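Local coordinates for protein transcriptional regulator, MerR family (PDB 3GPV) that probably binds DNA as a dimeric transcription factor of the MerR family, with a winged helix-turn-helix domain joined to a long coiled-coil helix, at residues B[69-74]-B[99-103]; B[16-22]-B[54-60]. All blocks are in the same frame, centred on the assembly; numbering follows the deposited sequence.

Interaction 1: B[69-74]-B[99-103]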
# COMPACT_ATOMS: atom_id res chain seq x y z
N LEU B 69 8.83 6.16 -5.24
CA LEU B 69 7.76 7.05 -4.84
C LEU B 69 6.39 6.39 -4.99
O LEU B 69 5.49 6.61 -4.18
CB LEU B 69 7.82 8.33 -5.68
CG LEU B 69 9.09 9.16 -5.48
CD1 LEU B 69 9.15 10.31 -6.47
CD2 LEU B 69 9.12 9.69 -4.08
N LYS B 70 6.23 5.59 -6.03
CA LYS B 70 4.96 4.91 -6.25
C LYS B 70 4.76 3.80 -5.22
O LYS B 70 3.66 3.61 -4.72
CB LYS B 70 4.90 4.35 -7.68
CG LYS B 70 3.79 3.34 -7.94
CD LYS B 70 4.25 1.94 -7.55
CE LYS B 70 3.25 0.86 -7.96
NZ LYS B 70 3.80 -0.50 -7.67
N ASN B 71 5.83 3.08 -4.91
CA ASN B 71 5.74 2.00 -3.94
C ASN B 71 5.58 2.50 -2.50
O ASN B 71 5.37 1.71 -1.58
CB ASN B 71 6.97 1.10 -4.05
CG ASN B 71 6.92 0.21 -5.28
OD1 ASN B 71 7.95 -0.28 -5.74
ND2 ASN B 71 5.73 -0.01 -5.80
N THR B 72 5.69 3.81 -2.31
CA THR B 72 5.53 4.38 -0.98
C THR B 72 4.25 5.21 -0.91
O THR B 72 4.06 6.00 0.01
CB THR B 72 6.75 5.24 -0.54
OG1 THR B 72 7.15 6.12 -1.60
CG2 THR B 72 7.91 4.34 -0.18
N GLY B 73 3.40 5.01 -1.91
CA GLY B 73 2.12 5.69 -1.94
C GLY B 73 1.99 7.10 -2.48
O GLY B 73 0.93 7.71 -2.30
N MSE B 74 3.01 7.63 -3.15
CA MSE B 74 2.86 8.98 -3.68
C MSE B 74 1.89 8.96 -4.84
O MSE B 74 1.97 8.10 -5.70
CB MSE B 74 4.18 9.60 -4.14
CG MSE B 74 3.95 11.03 -4.63
SE MSE B 74 5.60 11.86 -5.18
CE MSE B 74 6.46 12.03 -3.45
N LEU B 99 9.37 18.39 -1.82
CA LEU B 99 8.56 17.21 -2.11
C LEU B 99 9.14 15.95 -1.47
O LEU B 99 8.42 15.15 -0.89
CB LEU B 99 8.44 16.99 -3.62
CG LEU B 99 7.08 16.53 -4.15
CD1 LEU B 99 7.23 15.96 -5.54
CD2 LEU B 99 6.47 15.48 -3.22
N MSE B 100 10.45 15.80 -1.56
CA MSE B 100 11.12 14.64 -0.99
C MSE B 100 11.01 14.66 0.52
O MSE B 100 10.75 13.63 1.14
CB MSE B 100 12.60 14.58 -1.40
CG MSE B 100 12.80 14.19 -2.83
SE MSE B 100 12.15 12.38 -3.22
CE MSE B 100 10.56 12.91 -4.16
N LYS B 101 11.20 15.84 1.12
CA LYS B 101 11.13 15.96 2.56
C LYS B 101 9.75 15.57 3.05
O LYS B 101 9.62 14.90 4.07
CB LYS B 101 11.52 17.37 3.01
CG LYS B 101 13.02 17.65 2.85
CD LYS B 101 13.42 19.02 3.36
CE LYS B 101 13.28 19.12 4.87
NZ LYS B 101 13.66 20.47 5.39
N GLN B 102 8.71 15.96 2.33
CA GLN B 102 7.37 15.59 2.75
C GLN B 102 7.19 14.07 2.60
O GLN B 102 6.61 13.41 3.48
CB GLN B 102 6.32 16.33 1.91
CG GLN B 102 6.44 17.84 2.00
CD GLN B 102 5.37 18.56 1.21
OE1 GLN B 102 5.16 18.28 0.03
NE2 GLN B 102 4.68 19.51 1.85
N GLN B 103 7.69 13.52 1.51
CA GLN B 103 7.56 12.08 1.30
C GLN B 103 8.29 11.32 2.40
O GLN B 103 7.80 10.30 2.89
CB GLN B 103 8.10 11.68 -0.07
CG GLN B 103 7.83 10.23 -0.45
CD GLN B 103 6.35 9.88 -0.44
OE1 GLN B 103 5.49 10.74 -0.34
NE2 GLN B 103 6.05 8.60 -0.58

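Interaction 2: B[16-22]-B[54-60]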
# COMPACT_ATOMS: atom_id res chain seq x y z
N TYR B 16 21.98 1.58 -24.21
CA TYR B 16 20.60 1.75 -23.84
C TYR B 16 19.97 0.37 -23.64
O TYR B 16 20.53 -0.69 -23.99
CB TYR B 16 19.90 2.51 -24.93
CG TYR B 16 19.96 1.72 -26.21
CD1 TYR B 16 18.94 0.81 -26.53
CD2 TYR B 16 21.01 1.90 -27.12
CE1 TYR B 16 18.96 0.09 -27.76
CE2 TYR B 16 21.05 1.19 -28.33
CZ TYR B 16 20.02 0.29 -28.66
OH TYR B 16 20.04 -0.38 -29.88
N TYR B 17 18.78 0.41 -23.06
CA TYR B 17 18.02 -0.77 -22.77
C TYR B 17 16.58 -0.58 -23.20
O TYR B 17 16.02 0.51 -23.09
CB TYR B 17 18.11 -1.05 -21.27
CG TYR B 17 19.54 -1.20 -20.81
CD1 TYR B 17 20.21 -2.42 -20.96
CD2 TYR B 17 20.25 -0.12 -20.30
CE1 TYR B 17 21.56 -2.55 -20.61
CE2 TYR B 17 21.59 -0.24 -19.95
CZ TYR B 17 22.24 -1.45 -20.11
OH TYR B 17 23.56 -1.58 -19.77
N THR B 18 15.98 -1.64 -23.73
CA THR B 18 14.60 -1.58 -24.20
C THR B 18 13.57 -1.62 -23.06
O THR B 18 13.87 -2.10 -21.96
CB THR B 18 14.31 -2.73 -25.13
OG1 THR B 18 14.40 -3.96 -24.41
CG2 THR B 18 15.30 -2.75 -26.28
N ILE B 19 12.38 -1.11 -23.33
CA ILE B 19 11.30 -1.10 -22.34
C ILE B 19 11.13 -2.52 -21.79
O ILE B 19 10.86 -2.72 -20.61
CB ILE B 19 9.96 -0.68 -22.98
CG1 ILE B 19 10.14 0.54 -23.89
CG2 ILE B 19 8.94 -0.40 -21.90
CD1 ILE B 19 10.65 1.80 -23.21
N GLY B 20 11.29 -3.51 -22.67
CA GLY B 20 11.15 -4.90 -22.29
C GLY B 20 12.23 -5.42 -21.36
O GLY B 20 11.94 -6.18 -20.44
N GLN B 21 13.48 -5.03 -21.60
CA GLN B 21 14.58 -5.48 -20.75
C GLN B 21 14.47 -4.80 -19.39
O GLN B 21 14.72 -5.42 -18.36
CB GLN B 21 15.92 -5.14 -21.40
CG GLN B 21 16.13 -5.78 -22.77
CD GLN B 21 17.35 -5.26 -23.49
OE1 GLN B 21 17.64 -4.07 -23.47
NE2 GLN B 21 18.08 -6.16 -24.14
N VAL B 22 14.09 -3.54 -19.40
CA VAL B 22 13.96 -2.79 -18.16
C VAL B 22 12.86 -3.42 -17.30
O VAL B 22 12.99 -3.48 -16.08
CB VAL B 22 13.64 -1.31 -18.44
CG1 VAL B 22 13.32 -0.59 -17.16
CG2 VAL B 22 14.84 -0.66 -19.11
N ILE B 54 13.99 4.16 -25.72
CA ILE B 54 14.76 3.31 -24.83
C ILE B 54 15.26 4.03 -23.58
O ILE B 54 15.18 5.25 -23.48
CB ILE B 54 15.98 2.73 -25.56
CG1 ILE B 54 16.94 3.85 -25.97
CG2 ILE B 54 15.54 1.95 -26.79
CD1 ILE B 54 16.39 4.81 -27.01
N PHE B 55 15.80 3.24 -22.66
CA PHE B 55 16.33 3.75 -21.41
C PHE B 55 17.85 3.79 -21.36
O PHE B 55 18.50 2.77 -21.57
CB PHE B 55 15.87 2.86 -20.24
CG PHE B 55 14.42 2.96 -19.91
CD1 PHE B 55 13.98 3.72 -18.83
CD2 PHE B 55 13.47 2.30 -20.69
CE1 PHE B 55 12.63 3.82 -18.52
CE2 PHE B 55 12.11 2.40 -20.39
CZ PHE B 55 11.69 3.15 -19.30
N ASN B 56 18.42 4.97 -21.12
CA ASN B 56 19.87 5.07 -20.95
C ASN B 56 20.05 5.00 -19.43
O ASN B 56 19.08 4.89 -18.68
CB ASN B 56 20.44 6.38 -21.49
CG ASN B 56 19.68 7.60 -21.03
OD1 ASN B 56 19.00 7.57 -20.00
ND2 ASN B 56 19.78 8.69 -21.78
N GLU B 57 21.29 5.07 -18.96
CA GLU B 57 21.57 4.98 -17.54
C GLU B 57 20.81 6.01 -16.70
O GLU B 57 20.36 5.70 -15.60
CB GLU B 57 23.07 5.11 -17.29
CG GLU B 57 23.53 4.61 -15.93
CD GLU B 57 25.02 4.74 -15.73
OE1 GLU B 57 25.53 5.89 -15.66
OE2 GLU B 57 25.70 3.70 -15.64
N GLU B 58 20.69 7.23 -17.20
CA GLU B 58 19.98 8.25 -16.44
C GLU B 58 18.47 7.97 -16.40
O GLU B 58 17.81 8.24 -15.39
CB GLU B 58 20.25 9.64 -17.02
CG GLU B 58 19.55 10.74 -16.24
CD GLU B 58 20.37 12.02 -16.16
OE1 GLU B 58 20.48 12.73 -17.18
OE2 GLU B 58 20.90 12.31 -15.06
N ALA B 59 17.94 7.44 -17.49
CA ALA B 59 16.52 7.14 -17.56
C ALA B 59 16.17 6.10 -16.50
O ALA B 59 15.10 6.15 -15.91
CB ALA B 59 16.16 6.62 -18.95
N LEU B 60 17.07 5.15 -16.29
CA LEU B 60 16.84 4.11 -15.30
C LEU B 60 16.85 4.66 -13.87
O LEU B 60 16.07 4.22 -13.03
CB LEU B 60 17.89 3.00 -15.44
CG LEU B 60 17.81 2.18 -16.73
CD1 LEU B 60 18.92 1.16 -16.75
CD2 LEU B 60 16.46 1.50 -16.82

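Interaction 1: B[69-74]-B[99-103]
The side-chain amide of Gln-103 is the flat group of this contact. At its edge lies the hydroxyl of Thr-72, and over one face, displaced toward OE1, sits the methyl end of Met-74. The edge partner belongs to the turn of a Schellman motif that ends helix 57-70. The amide comes from helix 93-128, which in MerR proteins forms the dimer coiled coil.

Gln-103 NE2 donates to Thr-72 OG1 at 2.9 Å, and OG1 lies only 15° out of the amide plane. The N-H on the OE1 side of NE2 turns to Thr-72 O, in a weak bond of 3.3 Å. Both N-H groups therefore have an acceptor on the same threonine, which should limit rotation of the amide. Thr-72 OG1 is also hydrogen-bonded to Cys-68 O, so the hydroxyl links the helix end to the glutamine.

Met-74 and Met-100 are selenomethionines. Met-74 has CG anti to its backbone N (chi1 -178°), and the chain runs extended before bending at its last torsion. This brings CE over the amide, 3.5 Å from Gln-103 OE1. The same methyl presses on Leu-99 CD2 at 3.5 Å, tighter than usual van der Waals contact. Phe-82 of helix 76-88 packs on Leu-69, Leu-99 and Met-100. Ile-121 of the second subunit packs on Leu-69 and Met-100, so the contact is part of the dimer interface.

The Schellman turn has Gly-73 at its C-prime position, with positive phi. Met-74 N reaches back to Leu-69 O at 2.9 Å. Leu-69 CD2 lies 3.9 Å from Gln-103 CG. On the same side of the amide as the Met-74 methyl, Leu-69 and Met-100 meet at about a right angle, and Leu-69 CD2 touches Met-100 CE at 3.5 Å.

Interaction 2: B[16-22]-B[54-60]
Tyr-17 and Phe-55 form an antiparallel hydrogen-bonded pair. Phe-55 N gives a nearly straight bond (176°) to Tyr-17 O at 2.8 Å. The return bond, Tyr-17 N to Phe-55 O, is equally short at 2.8 Å but more bent. This pair joins strand 17-18 to strand 53-55, the central strand of the small sheet in the winged helix-turn-helix domain.

The Phe-55 ring lies against helix 19-25, touching Ile-19 and Val-22. Val-22 CB stands 4.2 Å above one ring face, offset toward the rim. Ile-19 CD1 comes to the ring edge, 3.2 Å from Phe-55 CE2. Tyr-17 O also lies at the edge. Val-22 CG2 meets Phe-55 CD2 obliquely at 3.6 Å. It also touches Leu-60 CD2 at 3.5 Å, so the valine bridges the ring and helix 57-70. Leu-60 sends its other methyl, CD1, to Tyr-17 CD2. Beside the strand pair, Tyr-16 lays CB and CD1 against the branches of Ile-54. The tyrosine has CG between the backbone N and the carbonyl carbon (chi1 61°), which brings the ring alongside Ile-54 CG2.

Each helix start is capped from within its own segment. Thr-18 and Gln-21 make a capping box: Gln-21 N donates to Thr-18 OG1 at 3.1 Å, and Thr-18 N donates to Gln-21 OE1. Asn-56 is the N-cap of helix 57-70, where OD1 takes the N-H of Ala-59 at 2.7 Å. Farther out, Ile-54 bonds through its backbone to Gln-46 of strand 46-47. Phe-42 meets the Phe-55 ring edge-to-face.

Polar bonding here is mainly between backbones and at helix starts, while the side chains between the elements are apolar. This is consistent with the backbone pair setting the register, while apolar packing round Phe-55 seats the two helix starts against the sheet.

Overall arrangement
Both contacts use helix 57-70. Interaction 2 lies at its start, beside the sheet and helix 19-25. Interaction 1 lies at its end, against helix 93-128. Their centres are 23 Å apart and their nearest atoms about 11 Å apart, so they do not touch. Along the chain they come in series. Interaction 2 holds together parts of the probable DNA-binding domain, and no other chain of the assembly touches its segments. Interaction 1 is more buried and has the second subunit next to it. Helix 57-70 thus runs from the sheet to the side facing the second subunit, consistent with the layout of MerR regulators.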